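Long-range contacts in ficolin-3 (Homo sapiens, PDB 2J5Z), which is a lectin of innate immunity that binds sugars such as galactose through its fibrinogen-like domain and probably thereby recognises foreign or altered surfaces: residues E104-N109 against P212-R217; R151-Y156 against H172-Y177; C180-L185 against W203-G208. One frame throughout, in Å; residues are numbered along the deposited sequence.

Contact 1: E104-N109 against P212-R217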
loop_
_atom_site.group_PDB
_atom_site.type_symbol
_atom_site.label_atom_id
_atom_site.label_comp_id
_atom_site.label_asym_id
_atom_site.label_seq_id
_atom_site.Cartn_x
_atom_site.Cartn_y
_atom_site.Cartn_z
ATOM N N GLU A 104 5.618 -10.695 -16.791
ATOM C CA GLU A 104 6.598 -11.196 -15.818
ATOM C C GLU A 104 6.069 -12.386 -15.023
ATOM O O GLU A 104 4.945 -12.370 -14.532
ATOM C CB GLU A 104 6.978 -10.101 -14.830
ATOM C CG GLU A 104 7.642 -8.896 -15.438
ATOM C CD GLU A 104 8.116 -7.938 -14.363
ATOM O OE1 GLU A 104 7.729 -8.153 -13.191
ATOM O OE2 GLU A 104 8.865 -6.995 -14.684
ATOM N N LEU A 105 6.905 -13.406 -14.870
ATOM C CA LEU A 105 6.498 -14.632 -14.216
ATOM C C LEU A 105 7.528 -14.998 -13.154
ATOM O O LEU A 105 8.715 -14.816 -13.364
ATOM C CB LEU A 105 6.390 -15.765 -15.242
ATOM C CG LEU A 105 5.495 -15.508 -16.462
ATOM C CD1 LEU A 105 5.707 -16.588 -17.520
ATOM C CD2 LEU A 105 4.028 -15.440 -16.059
ATOM N N GLU A 106 7.070 -15.499 -12.013
ATOM C CA GLU A 106 8.004 -15.946 -10.983
ATOM C C GLU A 106 7.552 -17.277 -10.415
ATOM O O GLU A 106 6.418 -17.408 -9.977
ATOM C CB GLU A 106 8.132 -14.906 -9.873
ATOM C CG GLU A 106 9.205 -15.257 -8.852
ATOM C CD GLU A 106 9.323 -14.227 -7.753
ATOM O OE1 GLU A 106 9.457 -13.024 -8.066
ATOM O OE2 GLU A 106 9.288 -14.625 -6.570
ATOM N N ASP A 107 8.434 -18.274 -10.448
ATOM C CA ASP A 107 8.095 -19.583 -9.915
ATOM C C ASP A 107 8.375 -19.631 -8.414
ATOM O O ASP A 107 8.790 -18.632 -7.819
ATOM C CB ASP A 107 8.818 -20.720 -10.672
ATOM C CG ASP A 107 10.340 -20.685 -10.508
ATOM O OD1 ASP A 107 10.849 -20.066 -9.547
ATOM O OD2 ASP A 107 11.039 -21.297 -11.356
ATOM N N PHE A 108 8.147 -20.795 -7.818
ATOM C CA PHE A 108 8.262 -20.967 -6.370
ATOM C C PHE A 108 9.703 -20.987 -5.877
ATOM O O PHE A 108 9.955 -21.021 -4.673
ATOM C CB PHE A 108 7.509 -22.222 -5.935
ATOM C CG PHE A 108 6.046 -22.195 -6.285
ATOM C CD1 PHE A 108 5.158 -21.438 -5.542
ATOM C CD2 PHE A 108 5.564 -22.916 -7.365
ATOM C CE1 PHE A 108 3.818 -21.405 -5.859
ATOM C CE2 PHE A 108 4.224 -22.888 -7.690
ATOM C CZ PHE A 108 3.345 -22.128 -6.936
ATOM N N ASN A 109 10.651 -20.959 -6.807
ATOM C CA ASN A 109 12.055 -20.855 -6.448
ATOM C C ASN A 109 12.502 -19.406 -6.425
ATOM O O ASN A 109 13.584 -19.087 -5.937
ATOM C CB ASN A 109 12.926 -21.650 -7.426
ATOM C CG ASN A 109 12.918 -23.139 -7.144
ATOM O OD1 ASN A 109 11.964 -23.680 -6.578
ATOM N ND2 ASN A 109 13.987 -23.814 -7.546
ATOM N N PRO A 212 2.176 -24.173 -12.264
ATOM C CA PRO A 212 1.902 -22.739 -12.140
ATOM C C PRO A 212 3.003 -21.860 -11.546
ATOM O O PRO A 212 4.039 -22.348 -11.078
ATOM C CB PRO A 212 0.690 -22.721 -11.215
ATOM C CG PRO A 212 0.976 -23.856 -10.271
ATOM C CD PRO A 212 1.638 -24.929 -11.117
ATOM N N TYR A 213 2.745 -20.554 -11.559
ATOM C CA TYR A 213 3.668 -19.552 -11.057
ATOM C C TYR A 213 3.155 -18.938 -9.752
ATOM O O TYR A 213 1.951 -18.906 -9.505
ATOM C CB TYR A 213 3.849 -18.451 -12.108
ATOM C CG TYR A 213 4.505 -18.971 -13.367
ATOM C CD1 TYR A 213 5.883 -18.942 -13.505
ATOM C CD2 TYR A 213 3.744 -19.529 -14.395
ATOM C CE1 TYR A 213 6.498 -19.428 -14.661
ATOM C CE2 TYR A 213 4.347 -20.025 -15.546
ATOM C CZ TYR A 213 5.719 -19.972 -15.668
ATOM O OH TYR A 213 6.323 -20.463 -16.804
ATOM N N ARG A 214 4.093 -18.456 -8.944
ATOM C CA ARG A 214 3.823 -17.829 -7.650
ATOM C C ARG A 214 3.399 -16.366 -7.800
ATOM O O ARG A 214 2.516 -15.884 -7.084
ATOM C CB ARG A 214 5.080 -17.928 -6.771
ATOM C CG ARG A 214 5.047 -17.115 -5.484
ATOM C CD ARG A 214 6.295 -17.367 -4.639
ATOM N NE ARG A 214 6.236 -18.650 -3.937
ATOM C CZ ARG A 214 7.281 -19.235 -3.356
ATOM N NH1 ARG A 214 8.474 -18.655 -3.393
ATOM N NH2 ARG A 214 7.134 -20.401 -2.738
ATOM N N ARG A 215 4.040 -15.671 -8.735
ATOM C CA ARG A 215 3.779 -14.250 -8.980
ATOM C C ARG A 215 3.762 -13.963 -10.473
ATOM O O ARG A 215 4.621 -14.440 -11.211
ATOM C CB ARG A 215 4.853 -13.381 -8.330
ATOM C CG ARG A 215 5.012 -13.582 -6.818
ATOM C CD ARG A 215 6.195 -12.782 -6.283
ATOM N NE ARG A 215 6.030 -11.356 -6.538
ATOM C CZ ARG A 215 5.552 -10.485 -5.653
ATOM N NH1 ARG A 215 5.193 -10.888 -4.440
ATOM N NH2 ARG A 215 5.439 -9.207 -5.980
ATOM N N VAL A 216 2.795 -13.166 -10.914
ATOM C CA VAL A 216 2.715 -12.786 -12.321
ATOM C C VAL A 216 2.402 -11.298 -12.399
ATOM O O VAL A 216 1.689 -10.783 -11.547
ATOM C CB VAL A 216 1.563 -13.555 -13.022
ATOM C CG1 VAL A 216 1.397 -13.082 -14.460
ATOM C CG2 VAL A 216 1.807 -15.070 -12.962
ATOM N N ARG A 217 2.918 -10.606 -13.410
ATOM C CA ARG A 217 2.434 -9.250 -13.713
ATOM C C ARG A 217 2.289 -9.116 -15.210
ATOM O O ARG A 217 3.059 -9.720 -15.948
ATOM C CB ARG A 217 3.386 -8.161 -13.219
ATOM C CG ARG A 217 3.655 -8.153 -11.713
ATOM C CD ARG A 217 4.281 -6.833 -11.293
ATOM N NE ARG A 217 5.580 -6.566 -11.904
ATOM C CZ ARG A 217 6.215 -5.406 -11.770
ATOM N NH1 ARG A 217 5.657 -4.439 -11.058
ATOM N NH2 ARG A 217 7.398 -5.207 -12.329
#
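A classic beta bulge, with R214 and R215 both facing E106, lies in the antiparallel pairing of strands 101-106 and 215-220 in the central sheet of the fibrinogen-like domain. The evidence is one carbonyl serving two amides: E106 O accepts R214 N at 2.8 Å and R215 N at 3.2 Å. On the E104 side of the bulge the register is regular, and E104 N gives a nearly straight bond (171°) to R217 O.

The side chains of E104 and R217 run alongside each other from this hydrogen-bonded pair. R217 grips the carboxylate side-on: NE reaches E104 OE1 at 3.0 Å, NH2 meets the same oxygen at 3.1 Å, and NH2 also makes a weak bond to E104 OE2. NE and NH2 approach OE1 from one face of the carboxylate plane. D44 also holds R217 NH2 and R102 also holds E104 OE2, so the pair sits in a chain of alternating charges.

Beyond the bulge, the F108 ring and R214 guanidinium lie nearly perpendicular (planes 80° apart), F108 CD1 3.4 Å from R214 NE. On the other face of the sheet, L105 covers the ring of Y213, its CB 4.0 Å from the ring centroid, and sends CD2 alongside V216, to 3.8 Å from CG2.

Contact 2: R151-Y156 against H172-Y177; sequences RPFTTY and HGAWWY
T154 and W175 form a single antiparallel bridge: T154 N donates to W175 O at 2.9 Å and 172°, while the return bond from W175 N to T154 O is weak at 3.3 Å. Two waters extend the link beyond this pair. One accepts from R151 NH1 and donates to Y177 O, and the other joins Y156 N to G173 O; the NE of R151 is held separately by L147 O.

T154 OG1 is buried without a polar partner and lies in the plane of the Y177 ring, at its edge, 3.8 Å from CD2. Around the bridge the packing is aromatic. A chi1 of -159° swings the F153 ring away from its own amide nitrogen, so that an edge meets the face of the five-membered ring of W176 in a T-shaped stack, F153 CD1 standing 3.5 Å from W176 NE1 and the planes 73° apart. The W176 NE1 itself bonds to Y129 O. Farther round the F153 ring, CZ packs on A174 CB at 3.7 Å.

The second segment leaves helix 167-171 through a Schellman motif at H172 and bends in an inverse gamma turn centred on W176. With the T154 side chain about 7 Å from the calcium ion and the Y177 side chain about 6 Å from galactose, this loop-rich build fits the P subdomain of fibrinogen-like domains.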
loop_
_atom_site.group_PDB
_atom_site.type_symbol
_atom_site.label_atom_id
_atom_site.label_comp_id
_atom_site.label_asym_id
_atom_site.label_seq_id
_atom_site.Cartn_x
_atom_site.Cartn_y
_atom_site.Cartn_z
ATOM N N ARG A 151 -8.602 -13.507 -30.671
ATOM C CA ARG A 151 -9.680 -14.228 -30.020
ATOM C C ARG A 151 -10.426 -13.343 -29.036
ATOM O O ARG A 151 -9.829 -12.460 -28.429
ATOM C CB ARG A 151 -9.144 -15.485 -29.327
ATOM C CG ARG A 151 -8.503 -16.445 -30.316
ATOM C CD ARG A 151 -7.942 -17.682 -29.678
ATOM N NE ARG A 151 -7.294 -18.499 -30.698
ATOM C CZ ARG A 151 -7.934 -19.371 -31.472
ATOM N NH1 ARG A 151 -9.245 -19.570 -31.324
ATOM N NH2 ARG A 151 -7.257 -20.063 -32.384
ATOM N N PRO A 152 -11.744 -13.563 -28.909
ATOM C CA PRO A 152 -12.546 -12.799 -27.959
ATOM C C PRO A 152 -12.240 -13.237 -26.534
ATOM O O PRO A 152 -11.723 -14.323 -26.317
ATOM C CB PRO A 152 -13.984 -13.189 -28.327
ATOM C CG PRO A 152 -13.844 -14.594 -28.856
ATOM C CD PRO A 152 -12.557 -14.554 -29.646
ATOM N N PHE A 153 -12.541 -12.375 -25.574
ATOM C CA PHE A 153 -12.425 -12.730 -24.169
ATOM C C PHE A 153 -13.648 -13.572 -23.808
ATOM O O PHE A 153 -14.759 -13.288 -24.293
ATOM C CB PHE A 153 -12.409 -11.428 -23.357
ATOM C CG PHE A 153 -11.810 -11.562 -21.984
ATOM C CD1 PHE A 153 -10.437 -11.644 -21.819
ATOM C CD2 PHE A 153 -12.623 -11.542 -20.852
ATOM C CE1 PHE A 153 -9.872 -11.731 -20.560
ATOM C CE2 PHE A 153 -12.065 -11.634 -19.578
ATOM C CZ PHE A 153 -10.690 -11.729 -19.429
ATOM N N THR A 154 -13.458 -14.607 -22.985
ATOM C CA THR A 154 -14.600 -15.357 -22.411
ATOM C C THR A 154 -14.499 -15.517 -20.903
ATOM O O THR A 154 -13.407 -15.677 -20.332
ATOM C CB THR A 154 -14.968 -16.736 -23.108
ATOM O OG1 THR A 154 -14.620 -17.872 -22.292
ATOM C CG2 THR A 154 -14.398 -16.845 -24.465
ATOM N N THR A 155 -15.663 -15.406 -20.274
ATOM C CA THR A 155 -15.818 -15.620 -18.846
ATOM C C THR A 155 -16.850 -16.735 -18.655
ATOM O O THR A 155 -17.442 -17.216 -19.619
ATOM C CB THR A 155 -16.318 -14.343 -18.148
ATOM O OG1 THR A 155 -17.533 -13.901 -18.761
ATOM C CG2 THR A 155 -15.279 -13.219 -18.274
ATOM N N TYR A 156 -17.084 -17.140 -17.414
ATOM C CA TYR A 156 -18.002 -18.247 -17.186
ATOM C C TYR A 156 -19.435 -17.945 -17.646
ATOM O O TYR A 156 -20.188 -18.861 -17.991
ATOM C CB TYR A 156 -17.941 -18.726 -15.725
ATOM C CG TYR A 156 -18.426 -17.720 -14.706
ATOM C CD1 TYR A 156 -19.768 -17.391 -14.614
ATOM C CD2 TYR A 156 -17.540 -17.119 -13.821
ATOM C CE1 TYR A 156 -20.215 -16.477 -13.684
ATOM C CE2 TYR A 156 -17.979 -16.204 -12.883
ATOM C CZ TYR A 156 -19.313 -15.887 -12.821
ATOM O OH TYR A 156 -19.762 -14.978 -11.891
ATOM N N HIS A 172 -11.441 -22.805 -15.031
ATOM C CA HIS A 172 -11.565 -21.891 -13.879
ATOM C C HIS A 172 -10.762 -20.593 -14.041
ATOM O O HIS A 172 -9.867 -20.285 -13.241
ATOM C CB HIS A 172 -11.195 -22.594 -12.566
ATOM C CG HIS A 172 -11.980 -22.103 -11.387
ATOM N ND1 HIS A 172 -11.468 -21.208 -10.468
ATOM C CD2 HIS A 172 -13.246 -22.366 -10.989
ATOM C CE1 HIS A 172 -12.385 -20.949 -9.551
ATOM N NE2 HIS A 172 -13.472 -21.638 -9.843
ATOM N N GLY A 173 -11.087 -19.841 -15.089
ATOM C CA GLY A 173 -10.422 -18.568 -15.343
ATOM C C GLY A 173 -11.217 -17.650 -16.247
ATOM O O GLY A 173 -12.433 -17.827 -16.425
ATOM N N ALA A 174 -10.526 -16.653 -16.799
ATOM C CA ALA A 174 -11.081 -15.766 -17.810
ATOM C C ALA A 174 -9.914 -15.379 -18.711
ATOM O O ALA A 174 -8.851 -15.032 -18.218
ATOM C CB ALA A 174 -11.671 -14.511 -17.155
ATOM N N TRP A 175 -10.107 -15.418 -20.024
ATOM C CA TRP A 175 -8.989 -15.179 -20.936
ATOM C C TRP A 175 -9.536 -15.188 -22.342
ATOM O O TRP A 175 -10.716 -15.456 -22.558
ATOM C CB TRP A 175 -7.980 -16.322 -20.820
ATOM C CG TRP A 175 -6.529 -16.062 -21.186
ATOM C CD1 TRP A 175 -5.806 -16.670 -22.197
ATOM C CD2 TRP A 175 -5.608 -15.215 -20.497
ATOM N NE1 TRP A 175 -4.509 -16.231 -22.179
ATOM C CE2 TRP A 175 -4.354 -15.338 -21.149
ATOM C CE3 TRP A 175 -5.718 -14.354 -19.394
ATOM C CZ2 TRP A 175 -3.215 -14.633 -20.731
ATOM C CZ3 TRP A 175 -4.593 -13.658 -18.978
ATOM C CH2 TRP A 175 -3.357 -13.791 -19.653
ATOM N N TRP A 176 -8.655 -14.927 -23.298
ATOM C CA TRP A 176 -9.023 -14.990 -24.695
ATOM C C TRP A 176 -8.881 -16.439 -25.140
ATOM O O TRP A 176 -8.043 -16.758 -25.988
ATOM C CB TRP A 176 -8.122 -14.059 -25.509
ATOM C CG TRP A 176 -8.145 -12.635 -25.000
ATOM C CD1 TRP A 176 -9.038 -11.646 -25.351
ATOM C CD2 TRP A 176 -7.257 -12.049 -24.036
ATOM N NE1 TRP A 176 -8.747 -10.482 -24.665
ATOM C CE2 TRP A 176 -7.660 -10.705 -23.853
ATOM C CE3 TRP A 176 -6.157 -12.533 -23.304
ATOM C CZ2 TRP A 176 -7.010 -9.840 -22.965
ATOM C CZ3 TRP A 176 -5.496 -11.665 -22.436
ATOM C CH2 TRP A 176 -5.930 -10.330 -22.270
ATOM N N TYR A 177 -9.715 -17.310 -24.563
ATOM C CA TYR A 177 -9.574 -18.760 -24.765
ATOM C C TYR A 177 -9.800 -19.218 -26.206
ATOM O O TYR A 177 -10.635 -18.679 -26.931
ATOM C CB TYR A 177 -10.519 -19.546 -23.841
ATOM C CG TYR A 177 -10.177 -19.426 -22.379
ATOM C CD1 TYR A 177 -8.944 -19.857 -21.895
ATOM C CD2 TYR A 177 -11.080 -18.873 -21.484
ATOM C CE1 TYR A 177 -8.616 -19.737 -20.546
ATOM C CE2 TYR A 177 -10.764 -18.752 -20.144
ATOM C CZ TYR A 177 -9.539 -19.191 -19.680
ATOM O OH TYR A 177 -9.214 -19.060 -18.347
HETATM O O HOH W 1 -11.187 -18.463 -29.655
HETATM O O HOH W 2 -14.778 -16.283 -15.779
#

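Contact 3: C180-L185 against W203-G208. With GAL (beta-D-galactopyranose), chain E.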
loop_
_atom_site.group_PDB
_atom_site.type_symbol
_atom_site.label_atom_id
_atom_site.label_comp_id
_atom_site.label_asym_id
_atom_site.label_seq_id
_atom_site.Cartn_x
_atom_site.Cartn_y
_atom_site.Cartn_z
ATOM N N CYS A 180 -8.108 -25.069 -24.988
ATOM C CA CYS A 180 -8.472 -23.785 -24.398
ATOM C C CYS A 180 -7.349 -22.745 -24.367
ATOM O O CYS A 180 -7.598 -21.571 -24.661
ATOM C CB CYS A 180 -9.033 -23.992 -22.991
ATOM S SG CYS A 180 -10.649 -24.764 -22.994
ATOM N N TYR A 181 -6.132 -23.152 -24.007
ATOM C CA TYR A 181 -5.062 -22.169 -23.793
ATOM C C TYR A 181 -3.595 -22.616 -23.890
ATOM O O TYR A 181 -3.259 -23.789 -23.689
ATOM C CB TYR A 181 -5.263 -21.453 -22.443
ATOM C CG TYR A 181 -4.935 -22.269 -21.194
ATOM C CD1 TYR A 181 -3.625 -22.397 -20.744
ATOM C CD2 TYR A 181 -5.944 -22.857 -20.441
ATOM C CE1 TYR A 181 -3.320 -23.113 -19.591
ATOM C CE2 TYR A 181 -5.650 -23.576 -19.277
ATOM C CZ TYR A 181 -4.337 -23.701 -18.864
ATOM O OH TYR A 181 -4.023 -24.400 -17.718
ATOM N N ARG A 182 -2.729 -21.649 -24.195
ATOM C CA ARG A 182 -1.290 -21.768 -23.962
ATOM C C ARG A 182 -0.907 -20.925 -22.749
ATOM O O ARG A 182 0.144 -21.138 -22.152
ATOM C CB ARG A 182 -0.488 -21.271 -25.169
ATOM C CG ARG A 182 -0.862 -21.901 -26.505
ATOM C CD ARG A 182 0.244 -22.763 -27.073
ATOM N NE ARG A 182 1.553 -22.119 -27.006
ATOM C CZ ARG A 182 2.681 -22.779 -26.767
ATOM N NH1 ARG A 182 2.655 -24.095 -26.580
ATOM N NH2 ARG A 182 3.830 -22.132 -26.712
ATOM N N SER A 183 -1.747 -19.946 -22.405
ATOM C CA SER A 183 -1.550 -19.141 -21.180
ATOM C C SER A 183 -2.876 -18.925 -20.448
ATOM O O SER A 183 -3.940 -18.877 -21.058
ATOM C CB SER A 183 -0.889 -17.792 -21.490
ATOM O OG SER A 183 -1.595 -17.103 -22.512
ATOM N N ASN A 184 -2.801 -18.761 -19.135
ATOM C CA ASN A 184 -3.996 -18.739 -18.303
ATOM C C ASN A 184 -3.695 -17.971 -17.017
ATOM O O ASN A 184 -3.884 -18.487 -15.908
ATOM C CB ASN A 184 -4.385 -20.185 -17.960
ATOM C CG ASN A 184 -5.729 -20.294 -17.297
ATOM O OD1 ASN A 184 -6.708 -19.641 -17.708
ATOM N ND2 ASN A 184 -5.812 -21.167 -16.271
ATOM N N LEU A 185 -3.218 -16.742 -17.163
ATOM C CA LEU A 185 -2.666 -15.995 -16.034
ATOM C C LEU A 185 -3.707 -15.463 -15.054
ATOM O O LEU A 185 -3.348 -14.990 -13.984
ATOM C CB LEU A 185 -1.765 -14.850 -16.512
ATOM C CG LEU A 185 -0.555 -15.257 -17.364
ATOM C CD1 LEU A 185 0.251 -14.020 -17.741
ATOM C CD2 LEU A 185 0.347 -16.324 -16.685
ATOM N N TRP A 203 1.868 -20.956 -18.122
ATOM C CA TRP A 203 2.470 -20.402 -19.340
ATOM C C TRP A 203 3.135 -21.581 -20.059
ATOM O O TRP A 203 4.223 -22.003 -19.673
ATOM C CB TRP A 203 3.512 -19.336 -18.973
ATOM C CG TRP A 203 4.003 -18.443 -20.119
ATOM C CD1 TRP A 203 5.153 -18.593 -20.840
ATOM C CD2 TRP A 203 3.358 -17.262 -20.638
ATOM N NE1 TRP A 203 5.260 -17.586 -21.781
ATOM C CE2 TRP A 203 4.167 -16.766 -21.682
ATOM C CE3 TRP A 203 2.165 -16.591 -20.329
ATOM C CZ2 TRP A 203 3.837 -15.617 -22.404
ATOM C CZ3 TRP A 203 1.832 -15.455 -21.051
ATOM C CH2 TRP A 203 2.663 -14.978 -22.075
ATOM N N ALA A 204 2.462 -22.121 -21.074
ATOM C CA ALA A 204 2.860 -23.408 -21.677
ATOM C C ALA A 204 4.336 -23.497 -22.044
ATOM O O ALA A 204 4.970 -24.541 -21.847
ATOM C CB ALA A 204 1.994 -23.737 -22.883
ATOM N N SER A 205 4.877 -22.416 -22.589
ATOM C CA SER A 205 6.233 -22.427 -23.112
ATOM C C SER A 205 7.284 -22.221 -22.029
ATOM O O SER A 205 8.487 -22.317 -22.294
ATOM C CB SER A 205 6.387 -21.367 -24.198
ATOM O OG SER A 205 6.296 -20.061 -23.640
ATOM N N GLY A 206 6.828 -21.920 -20.815
ATOM C CA GLY A 206 7.712 -21.797 -19.668
ATOM C C GLY A 206 7.733 -23.106 -18.910
ATOM O O GLY A 206 8.524 -23.994 -19.227
ATOM N N ARG A 207 6.846 -23.238 -17.922
ATOM C CA ARG A 207 6.779 -24.440 -17.082
ATOM C C ARG A 207 5.712 -25.427 -17.543
ATOM O O ARG A 207 5.681 -26.577 -17.100
ATOM C CB ARG A 207 6.565 -24.063 -15.608
ATOM C CG ARG A 207 7.556 -23.027 -15.106
ATOM C CD ARG A 207 7.669 -22.970 -13.579
ATOM N NE ARG A 207 6.454 -23.374 -12.871
ATOM C CZ ARG A 207 6.378 -24.440 -12.076
ATOM N NH1 ARG A 207 7.446 -25.208 -11.897
ATOM N NH2 ARG A 207 5.242 -24.741 -11.458
ATOM N N GLY A 208 4.833 -24.982 -18.432
ATOM C CA GLY A 208 3.826 -25.863 -19.005
ATOM C C GLY A 208 2.513 -25.857 -18.260
ATOM O O GLY A 208 2.431 -25.362 -17.131
HETATM C C1 GAL E . -5.409 -26.849 -24.015
HETATM C C2 GAL E . -4.414 -26.205 -23.062
HETATM C C3 GAL E . -4.525 -26.811 -21.669
HETATM C C4 GAL E . -5.967 -27.061 -21.223
HETATM C C5 GAL E . -6.870 -27.540 -22.349
HETATM C C6 GAL E . -8.326 -27.562 -21.899
HETATM O O1 GAL E . -5.322 -26.252 -25.315
HETATM O O2 GAL E . -3.079 -26.390 -23.553
HETATM O O3 GAL E . -3.895 -25.927 -20.741
HETATM O O4 GAL E . -6.516 -25.861 -20.670
HETATM O O5 GAL E . -6.704 -26.661 -23.458
HETATM O O6 GAL E . -8.940 -28.785 -22.325
#
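R182 and A204 supply the one hydrogen bond between these loops: A204 N donates to R182 O at 2.7 Å and 168°, beside the single backbone bridge of S183 and W203, whose CA atoms are 4.6 Å apart. The second loop is folded upon itself, because G206 N and G208 N reach W203 O from opposite faces of its carbonyl plane.

Around the bridge, S183 CB packs 3.5 Å from W203 CE3, and L185 CD1 comes within 3.9 Å of W203 CZ3. W203 is fixed further by its NE1, which bonds to G142 O. The R182 chain, bent at chi2 and chi3, carries its guanidinium across to the second loop, where A204 CB lies over one face, 3.8 Å from NH1; the strongest polar partner of R182 is D143. S205 CB lies near NH2 of the same group.

At the far end of the first loop lies galactose. C180 follows a cis peptide bond and is tied to C167 by a disulfide; its backbone N hydrogen-bonds to the ring oxygen GAL O5 at 2.6 Å (160°), and a weaker bond goes to GAL O1. The Y181 ring has GAL O3 over one face and N184 CB over the centre of the other, while its OH bonds to D202. The sugar lies very close to this ring and its exact place is doubtful. Y181 O lies too close to GAL C2, so its contact with the sugar is doubtful too. The better-defined polar grip is therefore from a backbone amide, which is consistent with recognition resting partly on main-chain geometry around the cis peptide, with V171, S179, Y199 and V209 completing the pocket.

Contact 2 is the buried one, while contacts 1 and 3 are partly buried. Contact 1 alone is built on regular strands, and it alone has a salt bridge between its two segments; contacts 2 and 3 join loops through single bridges, the former packed mainly with aromatic rings, the latter flanked by bound sugar. Contact 3 stands between the others. Its R207 N and NH2 probably hydrogen-bond to Y213 OH, at 3.0 Å from N, and to P212 O, tying it to contact 1, and its N184 OD1 meets Y177 OH of contact 2 at 2.7 Å. Contacts 1 and 2 do not touch, their nearest atoms being about 7 Å apart. The series thus runs from sheet to galactose pocket and calcium-binding region.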